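Long-range contact in reducing-end xylose-releasing exo-oligoxylanase Rex8A (Paenibacillus barcinonensis, PDB 6SUD), which hydrolyses xylooligosaccharides as a family 8 glycoside hydrolase, releasing xylose from their reducing ends: residues A[29-37]-A[366-376]. The protein carries 1 engineered substitution. Residues are numbered along the deposited sequence; the frame is centred on the assembly and turned at random.
Sequences KARLEQTWN and YFFTMLALSGN. With EDO (1,2-ethanediol), chain C.
Arg-31 leaves its helix with CG trans to the backbone N (chi1 -179°), and a bend at chi2 turns the guanidinium toward Met-370 and Tyr-366. Met-370, bent at both chi2 and chi3, folds its CE over one face of that guanidinium, 3.9 Å from Arg-31 NE. The hydroxyl of Tyr-366 lies at the guanidinium edge, with OH 2.9 Å from Arg-31 NH1. One water ties this polar end together. It accepts from Arg-31 NE and donates to Thr-35 OG1 and Tyr-366 OH. Thr-35 OG1 donates a hydrogen bond to Arg-31 O at 2.8 Å, while Thr-35 CG2 meets the rim of the Phe-367 ring in its plane, 3.5 Å from CD1. Leu-32 fills the other end. Its CD1 rests on Met-370 CG at 3.7 Å, and its CD2 reaches Leu-371 CD2 and Asn-376 ND2. That amide donates to Ser-374 OG (2.9 Å). Asn-376 belongs to the Schellman motif that closes the helix, with Gly-375 at positive phi. Replacing Arg-31 with an alanine would probably leave Met-370 CE without its flat cover and cost the water its donor.

The two helices run nearly antiparallel, with axes 10.1 Å apart at an angle of 158°. The contact joins helix 25-41 to helix 359-373 in the (alpha/alpha)6 barrel of glycoside hydrolase family 8, away from the xylose sites. Arg-31 NH2 is hydrogen-bonded to Trp-349 O at the end of helix 341-349, and Tyr-366 OH is hydrogen-bonded to Thr-351 O. Helix 69-81 packs against Phe-367 and Leu-371, helix 17-20 against Met-370, and helix 322-331 against Tyr-366.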
loop_
_atom_site.group_PDB
_atom_site.type_symbol
_atom_site.label_atom_id
_atom_site.label_comp_id
_atom_site.label_asym_id
_atom_site.label_seq_id
_atom_site.Cartn_x
_atom_site.Cartn_y
_atom_site.Cartn_z
ATOM N N LYS A 29 20.760 8.810 -0.270
ATOM C CA LYS A 29 20.896 7.657 0.665
ATOM C C LYS A 29 20.758 8.145 2.117
ATOM O O LYS A 29 20.059 7.481 2.906
ATOM C CB LYS A 29 22.226 6.937 0.417
ATOM C CG LYS A 29 22.710 6.014 1.526
ATOM C CD LYS A 29 24.209 5.803 1.481
ATOM C CE LYS A 29 24.698 4.729 2.430
ATOM N NZ LYS A 29 24.702 3.390 1.790
ATOM N N ALA A 30 21.399 9.262 2.476
ATOM C CA ALA A 30 21.360 9.804 3.854
ATOM C C ALA A 30 19.929 10.236 4.211
ATOM O O ALA A 30 19.511 10.017 5.371
ATOM C CB ALA A 30 22.336 10.942 4.012
ATOM N N ARG A 31 19.217 10.829 3.251
ATOM C CA ARG A 31 17.824 11.319 3.441
ATOM C C ARG A 31 16.919 10.107 3.688
ATOM O O ARG A 31 16.070 10.185 4.588
ATOM C CB ARG A 31 17.362 12.151 2.242
ATOM C CG ARG A 31 15.956 12.718 2.378
ATOM C CD ARG A 31 15.807 13.745 3.490
ATOM N NE ARG A 31 14.424 14.216 3.518
ATOM C CZ ARG A 31 13.925 15.150 2.710
ATOM N NH1 ARG A 31 12.649 15.483 2.812
ATOM N NH2 ARG A 31 14.692 15.740 1.797
ATOM N N LEU A 32 17.131 9.026 2.933
ATOM C CA LEU A 32 16.302 7.807 3.052
ATOM C C LEU A 32 16.578 7.191 4.423
ATOM O O LEU A 32 15.621 6.902 5.160
ATOM C CB LEU A 32 16.617 6.816 1.930
ATOM C CG LEU A 32 15.837 5.508 2.057
ATOM C CD1 LEU A 32 14.341 5.780 2.115
ATOM C CD2 LEU A 32 16.154 4.542 0.939
ATOM N N GLU A 33 17.853 7.060 4.777
ATOM C CA GLU A 33 18.249 6.488 6.082
ATOM C C GLU A 33 17.646 7.328 7.211
ATOM O O GLU A 33 17.187 6.721 8.174
ATOM C CB GLU A 33 19.766 6.368 6.158
ATOM C CG GLU A 33 20.301 6.379 7.574
ATOM C CD GLU A 33 19.899 5.159 8.382
ATOM O OE1 GLU A 33 20.315 5.052 9.548
ATOM O OE2 GLU A 33 19.164 4.315 7.847
ATOM N N GLN A 34 17.670 8.660 7.103
ATOM C CA GLN A 34 17.154 9.542 8.179
ATOM C C GLN A 34 15.629 9.448 8.248
ATOM O O GLN A 34 15.075 9.571 9.368
ATOM C CB GLN A 34 17.558 11.005 8.010
ATOM C CG GLN A 34 17.295 11.798 9.281
ATOM C CD GLN A 34 17.750 11.059 10.520
ATOM O OE1 GLN A 34 16.947 10.690 11.372
ATOM N NE2 GLN A 34 19.046 10.804 10.624
ATOM N N THR A 35 14.953 9.203 7.123
ATOM C CA THR A 35 13.477 9.066 7.167
ATOM C C THR A 35 13.157 7.808 7.980
ATOM O O THR A 35 12.299 7.865 8.886
ATOM C CB THR A 35 12.855 9.016 5.770
ATOM O OG1 THR A 35 13.270 10.182 5.060
ATOM C CG2 THR A 35 11.347 8.902 5.837
ATOM N N TRP A 36 13.863 6.720 7.681
ATOM C CA TRP A 36 13.747 5.451 8.439
ATOM C C TRP A 36 13.932 5.713 9.935
ATOM O O TRP A 36 13.088 5.298 10.716
ATOM C CB TRP A 36 14.757 4.405 7.955
ATOM C CG TRP A 36 14.825 3.238 8.893
ATOM C CD1 TRP A 36 15.668 3.119 9.960
ATOM C CD2 TRP A 36 13.959 2.082 8.944
ATOM N NE1 TRP A 36 15.413 1.967 10.648
ATOM C CE2 TRP A 36 14.364 1.316 10.060
ATOM C CE3 TRP A 36 12.879 1.621 8.183
ATOM C CZ2 TRP A 36 13.754 0.113 10.407
ATOM C CZ3 TRP A 36 12.284 0.426 8.520
ATOM C CH2 TRP A 36 12.716 -0.318 9.616
ATOM N N ASN A 37 15.050 6.336 10.311
ATOM C CA ASN A 37 15.426 6.579 11.729
ATOM C C ASN A 37 14.321 7.353 12.457
ATOM O O ASN A 37 14.014 6.995 13.615
ATOM C CB ASN A 37 16.758 7.322 11.797
ATOM C CG ASN A 37 17.884 6.417 11.356
ATOM O OD1 ASN A 37 17.844 5.220 11.627
ATOM N ND2 ASN A 37 18.878 6.960 10.673
ATOM N N TYR A 366 4.409 8.821 2.749
ATOM C CA TYR A 366 5.696 9.566 2.634
ATOM C C TYR A 366 6.848 8.571 2.459
ATOM O O TYR A 366 7.620 8.684 1.481
ATOM C CB TYR A 366 5.931 10.446 3.867
ATOM C CG TYR A 366 7.130 11.367 3.836
ATOM C CD1 TYR A 366 8.404 10.913 4.141
ATOM C CD2 TYR A 366 6.984 12.709 3.540
ATOM C CE1 TYR A 366 9.503 11.759 4.137
ATOM C CE2 TYR A 366 8.067 13.572 3.535
ATOM C CZ TYR A 366 9.332 13.099 3.839
ATOM O OH TYR A 366 10.404 13.945 3.847
ATOM N N PHE A 367 6.975 7.607 3.361
ATOM C CA PHE A 367 8.128 6.672 3.333
ATOM C C PHE A 367 8.145 5.863 2.035
ATOM O O PHE A 367 9.228 5.688 1.435
ATOM C CB PHE A 367 8.156 5.742 4.540
ATOM C CG PHE A 367 9.448 4.977 4.573
ATOM C CD1 PHE A 367 10.600 5.565 5.053
ATOM C CD2 PHE A 367 9.535 3.710 4.037
ATOM C CE1 PHE A 367 11.809 4.889 5.036
ATOM C CE2 PHE A 367 10.738 3.021 4.050
ATOM C CZ PHE A 367 11.870 3.614 4.549
ATOM N N PHE A 368 6.990 5.365 1.595
ATOM C CA PHE A 368 6.917 4.569 0.347
ATOM C C PHE A 368 7.341 5.435 -0.834
ATOM O O PHE A 368 8.055 4.925 -1.722
ATOM C CB PHE A 368 5.537 3.972 0.128
ATOM C CG PHE A 368 5.189 2.876 1.104
ATOM C CD1 PHE A 368 6.007 1.763 1.264
ATOM C CD2 PHE A 368 4.005 2.932 1.816
ATOM C CE1 PHE A 368 5.659 0.747 2.142
ATOM C CE2 PHE A 368 3.646 1.903 2.674
ATOM C CZ PHE A 368 4.484 0.826 2.849
ATOM N N THR A 369 6.985 6.718 -0.819
ATOM C CA THR A 369 7.435 7.660 -1.877
ATOM C C THR A 369 8.955 7.890 -1.773
ATOM O O THR A 369 9.608 7.989 -2.821
ATOM C CB THR A 369 6.653 8.977 -1.862
ATOM O OG1 THR A 369 5.282 8.653 -2.081
ATOM C CG2 THR A 369 7.122 9.929 -2.941
ATOM N N MET A 370 9.508 8.011 -0.571
ATOM C CA MET A 370 10.966 8.264 -0.397
ATOM C C MET A 370 11.736 7.051 -0.931
ATOM O O MET A 370 12.742 7.226 -1.679
ATOM C CB MET A 370 11.307 8.534 1.074
ATOM C CG MET A 370 12.735 9.000 1.321
ATOM S SD MET A 370 13.141 10.575 0.534
ATOM C CE MET A 370 12.205 11.697 1.565
ATOM N N LEU A 371 11.258 5.854 -0.596
ATOM C CA LEU A 371 11.804 4.595 -1.168
ATOM C C LEU A 371 11.754 4.651 -2.695
ATOM O O LEU A 371 12.790 4.475 -3.323
ATOM C CB LEU A 371 10.974 3.417 -0.660
ATOM C CG LEU A 371 11.383 2.837 0.686
ATOM C CD1 LEU A 371 10.500 1.642 1.019
ATOM C CD2 LEU A 371 12.843 2.430 0.685
ATOM N N ALA A 372 10.572 4.900 -3.262
ATOM C CA ALA A 372 10.307 4.779 -4.717
ATOM C C ALA A 372 11.119 5.809 -5.500
ATOM O O ALA A 372 11.750 5.437 -6.502
ATOM C CB ALA A 372 8.830 4.920 -5.000
ATOM N N LEU A 373 11.126 7.066 -5.062
ATOM C CA LEU A 373 11.760 8.155 -5.840
ATOM C C LEU A 373 13.288 8.022 -5.769
ATOM O O LEU A 373 13.965 8.548 -6.671
ATOM C CB LEU A 373 11.264 9.510 -5.326
ATOM C CG LEU A 373 9.806 9.867 -5.644
ATOM C CD1 LEU A 373 9.483 11.278 -5.174
ATOM C CD2 LEU A 373 9.491 9.742 -7.121
ATOM N N SER A 374 13.814 7.298 -4.782
ATOM C CA SER A 374 15.273 7.056 -4.621
ATOM C C SER A 374 15.686 5.764 -5.346
ATOM O O SER A 374 16.892 5.463 -5.377
ATOM C CB SER A 374 15.676 7.068 -3.163
ATOM O OG SER A 374 15.111 5.987 -2.451
ATOM N N GLY A 375 14.721 5.042 -5.926
ATOM C CA GLY A 375 14.951 3.781 -6.661
ATOM C C GLY A 375 15.187 2.604 -5.726
ATOM O O GLY A 375 15.904 1.667 -6.134
ATOM N N ASN A 376 14.577 2.618 -4.539
ATOM C CA ASN A 376 14.797 1.597 -3.478
ATOM C C ASN A 376 13.505 0.821 -3.170
ATOM O O ASN A 376 13.489 0.067 -2.183
ATOM C CB ASN A 376 15.405 2.245 -2.237
ATOM C CG ASN A 376 16.840 2.643 -2.503
ATOM O OD1 ASN A 376 17.644 1.800 -2.892
ATOM N ND2 ASN A 376 17.168 3.920 -2.335
HETATM C C1 EDO C . 17.833 -1.275 12.735
HETATM O O1 EDO C . 17.616 -1.057 14.120
HETATM C C2 EDO C . 17.090 -0.298 12.013
HETATM O O2 EDO C . 17.434 0.998 12.458
HETATM O O HOH W 1 12.887 12.759 5.467
#